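ORF10 (Moritella marina, PDB 6RIW) forms the ketosynthase and chain length factor didomain of a polyunsaturated fatty acid synthase, the part that probably condenses acyl chains carried on acyl carrier protein. Local coordinates at residues H138-N143 with Q915-A920; G306-Y311 with M346-S351. One frame throughout, in Å; residues are numbered along the deposited sequence.

Interaction 1: residues H138-N143 with Q915-A920; sequences HQVVDN and QLISNA
Val140 and Ile917 each meet the other with the methyl that points opposite the residue's own backbone N: chi1 of 179° puts CG1 of Val140 there, and in Ile917 a chi1 of -59° sets CG1 beside the backbone N and so leaves CG2 opposite it. These two methyls lie 3.9 Å apart, Val140 CG1 to Ile917 CG2, and the two side chains cross at about a right angle. The isoleucine methyl also brushes the next valine, with Ile917 CG2 4.1 Å from Val141 CG2, so one branch serves two neighbours on the longer helix. The same Val140 CG1 also reaches Ser918 CB, 4.1 Å away.

No hydrogen bond joins the segments directly, but a water does: it donates to Val140 O at 2.8 Å and has a weak link to Ser918 OG at 3.2 Å. Asn143 ND2, on the helix itself, donates a hydrogen bond to Gln139 OE1 from above the carbonyl plane. Around this small patch Val140 also rests on Val515 and Met509, Val141 packs against helix 614-628, and His138 NE2 bonds to Gly593 O. Taken together, this is aliphatic helix-to-helix packing within the didomain, where helix 129-148 of the ketosynthase half, a thiolase-like fold, is covered by pieces from much later in the chain.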
loop_
_atom_site.group_PDB
_atom_site.type_symbol
_atom_site.label_atom_id
_atom_site.label_comp_id
_atom_site.label_asym_id
_atom_site.label_seq_id
_atom_site.Cartn_x
_atom_site.Cartn_y
_atom_site.Cartn_z
ATOM N N HIS A 138 -20.010 1.717 -15.868
ATOM C CA HIS A 138 -21.466 1.611 -15.853
ATOM C C HIS A 138 -22.110 2.423 -16.967
ATOM O O HIS A 138 -23.178 2.039 -17.458
ATOM C CB HIS A 138 -21.989 1.990 -14.453
ATOM C CG HIS A 138 -21.566 1.009 -13.399
ATOM N ND1 HIS A 138 -21.426 1.339 -12.065
ATOM C CD2 HIS A 138 -21.223 -0.300 -13.501
ATOM C CE1 HIS A 138 -21.037 0.266 -11.391
ATOM N NE2 HIS A 138 -20.905 -0.739 -12.243
ATOM N N GLN A 139 -21.454 3.480 -17.451
ATOM C CA GLN A 139 -21.954 4.110 -18.668
ATOM C C GLN A 139 -21.882 3.138 -19.835
ATOM O O GLN A 139 -22.799 3.077 -20.665
ATOM C CB GLN A 139 -21.167 5.387 -19.000
ATOM C CG GLN A 139 -21.725 6.138 -20.253
ATOM C CD GLN A 139 -23.079 6.798 -19.988
ATOM O OE1 GLN A 139 -23.948 6.871 -20.874
ATOM N NE2 GLN A 139 -23.267 7.269 -18.766
ATOM N N VAL A 140 -20.781 2.383 -19.931
ATOM C CA VAL A 140 -20.650 1.437 -21.031
ATOM C C VAL A 140 -21.688 0.325 -20.895
ATOM O O VAL A 140 -22.339 -0.039 -21.878
ATOM C CB VAL A 140 -19.217 0.875 -21.110
ATOM C CG1 VAL A 140 -19.103 -0.137 -22.264
ATOM C CG2 VAL A 140 -18.215 2.005 -21.305
ATOM N N VAL A 141 -21.889 -0.197 -19.679
ATOM C CA VAL A 141 -22.940 -1.202 -19.464
ATOM C C VAL A 141 -24.300 -0.630 -19.831
ATOM O O VAL A 141 -25.088 -1.267 -20.540
ATOM C CB VAL A 141 -22.937 -1.714 -18.012
ATOM C CG1 VAL A 141 -24.203 -2.599 -17.741
ATOM C CG2 VAL A 141 -21.677 -2.522 -17.699
ATOM N N ASP A 142 -24.595 0.587 -19.355
ATOM C CA ASP A 142 -25.863 1.237 -19.687
ATOM C C ASP A 142 -26.089 1.293 -21.191
ATOM O O ASP A 142 -27.168 0.927 -21.688
ATOM C CB ASP A 142 -25.899 2.656 -19.112
ATOM C CG ASP A 142 -27.102 3.463 -19.606
ATOM O OD1 ASP A 142 -27.042 4.019 -20.731
ATOM O OD2 ASP A 142 -28.110 3.551 -18.859
ATOM N N ASN A 143 -25.095 1.785 -21.940
ATOM C CA ASN A 143 -25.294 1.968 -23.370
ATOM C C ASN A 143 -25.425 0.636 -24.099
ATOM O O ASN A 143 -26.175 0.546 -25.079
ATOM C CB ASN A 143 -24.155 2.773 -23.974
ATOM C CG ASN A 143 -24.053 4.179 -23.412
ATOM O OD1 ASN A 143 -23.126 4.912 -23.755
ATOM N ND2 ASN A 143 -24.988 4.557 -22.529
ATOM N N GLN A 915 -11.620 -8.524 -21.612
ATOM C CA GLN A 915 -12.784 -8.622 -22.487
ATOM C C GLN A 915 -13.402 -7.256 -22.774
ATOM O O GLN A 915 -13.514 -6.404 -21.886
ATOM C CB GLN A 915 -13.817 -9.536 -21.820
ATOM C CG GLN A 915 -15.117 -9.697 -22.577
ATOM C CD GLN A 915 -15.827 -10.954 -22.169
ATOM O OE1 GLN A 915 -16.167 -11.136 -21.004
ATOM N NE2 GLN A 915 -16.034 -11.847 -23.122
ATOM N N LEU A 916 -13.792 -7.045 -24.027
ATOM C CA LEU A 916 -14.470 -5.809 -24.405
ATOM C C LEU A 916 -15.867 -5.790 -23.781
ATOM O O LEU A 916 -16.680 -6.675 -24.064
ATOM C CB LEU A 916 -14.548 -5.698 -25.922
ATOM C CG LEU A 916 -13.178 -5.937 -26.571
ATOM C CD1 LEU A 916 -13.307 -6.360 -28.037
ATOM C CD2 LEU A 916 -12.349 -4.686 -26.440
ATOM N N ILE A 917 -16.142 -4.790 -22.927
ATOM C CA ILE A 917 -17.392 -4.775 -22.163
ATOM C C ILE A 917 -18.608 -4.739 -23.093
ATOM O O ILE A 917 -19.551 -5.529 -22.938
ATOM C CB ILE A 917 -17.422 -3.586 -21.183
ATOM C CG1 ILE A 917 -16.251 -3.639 -20.186
ATOM C CG2 ILE A 917 -18.762 -3.564 -20.420
ATOM C CD1 ILE A 917 -16.085 -2.323 -19.407
ATOM N N SER A 918 -18.641 -3.789 -24.030
ATOM C CA SER A 918 -19.841 -3.620 -24.837
ATOM C C SER A 918 -20.086 -4.848 -25.708
ATOM O O SER A 918 -21.205 -5.373 -25.759
ATOM C CB SER A 918 -19.735 -2.363 -25.687
ATOM O OG SER A 918 -20.917 -2.191 -26.454
ATOM N N ASN A 919 -19.035 -5.340 -26.375
ATOM C CA ASN A 919 -19.193 -6.507 -27.239
ATOM C C ASN A 919 -19.716 -7.708 -26.466
ATOM O O ASN A 919 -20.525 -8.487 -26.990
ATOM C CB ASN A 919 -17.855 -6.866 -27.897
ATOM C CG ASN A 919 -17.482 -5.928 -29.018
ATOM O OD1 ASN A 919 -18.254 -5.034 -29.394
ATOM N ND2 ASN A 919 -16.289 -6.126 -29.571
ATOM N N ALA A 920 -19.209 -7.916 -25.242
ATOM C CA ALA A 920 -19.622 -9.058 -24.439
ATOM C C ALA A 920 -21.109 -9.010 -24.117
ATOM O O ALA A 920 -21.741 -10.055 -23.966
ATOM C CB ALA A 920 -18.816 -9.130 -23.144
HETATM O O HOH W 1 -21.761 0.350 -24.632
#

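Interaction 2: residues G306-Y311 with M346-S351; sequences GQVLVY and METFFS
This is helix-on-helix packing in the C-terminal half of the ketosynthase's thiolase-like fold, between helices 304-318 and 336-350. Tyr311 and Phe349 hold its middle. The axes of the two short segments point the same general way but are inclined, crossing at -36° with a closest approach of 9.4 Å. Tyr311 CB sits over the centre of the Phe349 ring, 3.6 Å from its centroid and only 6° off the ring normal, a CH-pi contact. The phenylalanine can present that face because its CG lies opposite the backbone N, chi1 -178°, which throws the ring across toward the neighbouring helix. The two rings themselves are oblique, their centroids 5.5 Å apart, while Tyr311 CD2 comes to 3.8 Å from Phe349 CB.

Further out along the tyrosine, the phenolic oxygen meets the methionine chain closely, Tyr311 OH to Met346 CG 3.2 Å. Beside the aromatic pair, Val308 CG2 touches Thr348 CG2 at 4.0 Å, methyl against methyl, while the threonine hydroxyl turns back to Arg344 O in its own helix. Phe349 also lays its CD2 over the face of the Phe350 ring. An alanine in place of Phe349 would probably strip Tyr311 CB of its aromatic face and open a gap between the helices beside the tyrosine. Beyond the pair, Tyr311 packs on Phe438 of strand 432-439 and stands edge-to-face with His446. With no hydrogen bond between the segments, the two helices are matched here by shape, through dispersion and CH-pi contact.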
loop_
_atom_site.group_PDB
_atom_site.type_symbol
_atom_site.label_atom_id
_atom_site.label_comp_id
_atom_site.label_asym_id
_atom_site.label_seq_id
_atom_site.Cartn_x
_atom_site.Cartn_y
_atom_site.Cartn_z
ATOM N N GLY A 306 9.332 -19.073 9.785
ATOM C CA GLY A 306 9.518 -17.632 9.793
ATOM C C GLY A 306 9.151 -16.999 11.117
ATOM O O GLY A 306 9.734 -15.979 11.506
ATOM N N GLN A 307 8.171 -17.576 11.825
ATOM C CA GLN A 307 7.770 -17.024 13.115
ATOM C C GLN A 307 8.833 -17.253 14.178
ATOM O O GLN A 307 9.149 -16.342 14.948
ATOM C CB GLN A 307 6.435 -17.627 13.549
ATOM C CG GLN A 307 5.323 -17.375 12.501
ATOM C CD GLN A 307 3.982 -17.950 12.920
ATOM O OE1 GLN A 307 3.897 -18.688 13.912
ATOM N NE2 GLN A 307 2.925 -17.629 12.158
ATOM N N VAL A 308 9.356 -18.475 14.282
ATOM C CA VAL A 308 10.472 -18.697 15.198
ATOM C C VAL A 308 11.632 -17.767 14.847
ATOM O O VAL A 308 12.243 -17.154 15.728
ATOM C CB VAL A 308 10.896 -20.182 15.173
ATOM C CG1 VAL A 308 12.211 -20.387 15.946
ATOM C CG2 VAL A 308 9.779 -21.066 15.743
ATOM N N LEU A 309 11.915 -17.599 13.548
ATOM C CA LEU A 309 13.027 -16.739 13.157
ATOM C C LEU A 309 12.833 -15.305 13.645
ATOM O O LEU A 309 13.776 -14.686 14.149
ATOM C CB LEU A 309 13.216 -16.772 11.643
ATOM C CG LEU A 309 14.303 -15.850 11.078
ATOM C CD1 LEU A 309 15.726 -16.227 11.570
ATOM C CD2 LEU A 309 14.239 -15.827 9.552
ATOM N N VAL A 310 11.627 -14.745 13.502
ATOM C CA VAL A 310 11.462 -13.356 13.936
ATOM C C VAL A 310 11.601 -13.237 15.456
ATOM O O VAL A 310 12.102 -12.222 15.958
ATOM C CB VAL A 310 10.133 -12.757 13.421
ATOM C CG1 VAL A 310 8.950 -13.136 14.305
ATOM C CG2 VAL A 310 10.250 -11.244 13.331
ATOM N N TYR A 311 11.195 -14.267 16.211
ATOM C CA TYR A 311 11.434 -14.259 17.655
ATOM C C TYR A 311 12.925 -14.204 17.955
ATOM O O TYR A 311 13.372 -13.417 18.792
ATOM C CB TYR A 311 10.846 -15.504 18.326
ATOM C CG TYR A 311 9.359 -15.685 18.242
ATOM C CD1 TYR A 311 8.485 -14.609 18.316
ATOM C CD2 TYR A 311 8.828 -16.954 18.110
ATOM C CE1 TYR A 311 7.109 -14.804 18.245
ATOM C CE2 TYR A 311 7.483 -17.163 18.053
ATOM C CZ TYR A 311 6.619 -16.093 18.119
ATOM O OH TYR A 311 5.273 -16.340 18.027
ATOM N N MET A 346 5.466 -20.393 19.295
ATOM C CA MET A 346 5.814 -19.918 20.627
ATOM C C MET A 346 6.295 -21.063 21.505
ATOM O O MET A 346 7.186 -20.878 22.341
ATOM C CB MET A 346 4.621 -19.227 21.259
ATOM C CG MET A 346 4.178 -17.991 20.504
ATOM S SD MET A 346 3.227 -16.918 21.586
ATOM C CE MET A 346 1.624 -17.713 21.368
ATOM N N GLU A 347 5.711 -22.246 21.332
ATOM C CA GLU A 347 6.172 -23.409 22.088
ATOM C C GLU A 347 7.618 -23.732 21.735
ATOM O O GLU A 347 8.467 -23.900 22.620
ATOM C CB GLU A 347 5.263 -24.605 21.804
ATOM C CG GLU A 347 5.865 -25.954 22.201
ATOM C CD GLU A 347 5.022 -27.107 21.723
ATOM O OE1 GLU A 347 3.949 -27.338 22.326
ATOM O OE2 GLU A 347 5.419 -27.766 20.735
ATOM N N THR A 348 7.922 -23.769 20.435
ATOM C CA THR A 348 9.278 -24.068 19.990
ATOM C C THR A 348 10.292 -23.108 20.598
ATOM O O THR A 348 11.341 -23.534 21.093
ATOM C CB THR A 348 9.338 -24.014 18.470
ATOM O OG1 THR A 348 8.496 -25.039 17.931
ATOM C CG2 THR A 348 10.768 -24.188 17.978
ATOM N N PHE A 349 9.984 -21.810 20.596
ATOM C CA PHE A 349 10.966 -20.802 20.989
ATOM C C PHE A 349 11.089 -20.684 22.502
ATOM O O PHE A 349 12.195 -20.763 23.048
ATOM C CB PHE A 349 10.588 -19.446 20.379
ATOM C CG PHE A 349 11.563 -18.345 20.686
ATOM C CD1 PHE A 349 12.830 -18.335 20.105
ATOM C CD2 PHE A 349 11.215 -17.321 21.545
ATOM C CE1 PHE A 349 13.727 -17.317 20.391
ATOM C CE2 PHE A 349 12.103 -16.306 21.827
ATOM C CZ PHE A 349 13.361 -16.302 21.242
ATOM N N PHE A 350 9.971 -20.484 23.206
ATOM C CA PHE A 350 10.069 -20.200 24.635
ATOM C C PHE A 350 10.359 -21.442 25.476
ATOM O O PHE A 350 10.839 -21.307 26.611
ATOM C CB PHE A 350 8.802 -19.508 25.126
ATOM C CG PHE A 350 8.717 -18.074 24.690
ATOM C CD1 PHE A 350 9.457 -17.102 25.339
ATOM C CD2 PHE A 350 7.935 -17.713 23.600
ATOM C CE1 PHE A 350 9.393 -15.784 24.941
ATOM C CE2 PHE A 350 7.882 -16.394 23.181
ATOM C CZ PHE A 350 8.608 -15.431 23.851
ATOM N N SER A 351 10.107 -22.639 24.954
ATOM C CA SER A 351 10.502 -23.825 25.706
ATOM C C SER A 351 12.020 -23.945 25.829
ATOM O O SER A 351 12.500 -24.599 26.763
ATOM C CB SER A 351 9.892 -25.079 25.076
ATOM O OG SER A 351 10.493 -25.398 23.842
#

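In the fold
Interaction 1 and interaction 2 lie on opposite sides of the chain's centre, with their own centres about 53 Å apart and their nearest atoms about 38 Å apart, so neither touches the other. Along the chain, interaction 2 is nested inside the long excursion that interaction 1 closes. They do different jobs of packing: 306-311 with 346-351 joins neighbouring helices within the ketosynthase half, whereas 138-143 with 915-920 brings a ketosynthase helix against a segment hundreds of residues later. Both rely on apolar side chains, mainly aromatic in one case, aliphatic in the other. Both lie away from the magnesium ion, whose site includes Met1 and Lys286.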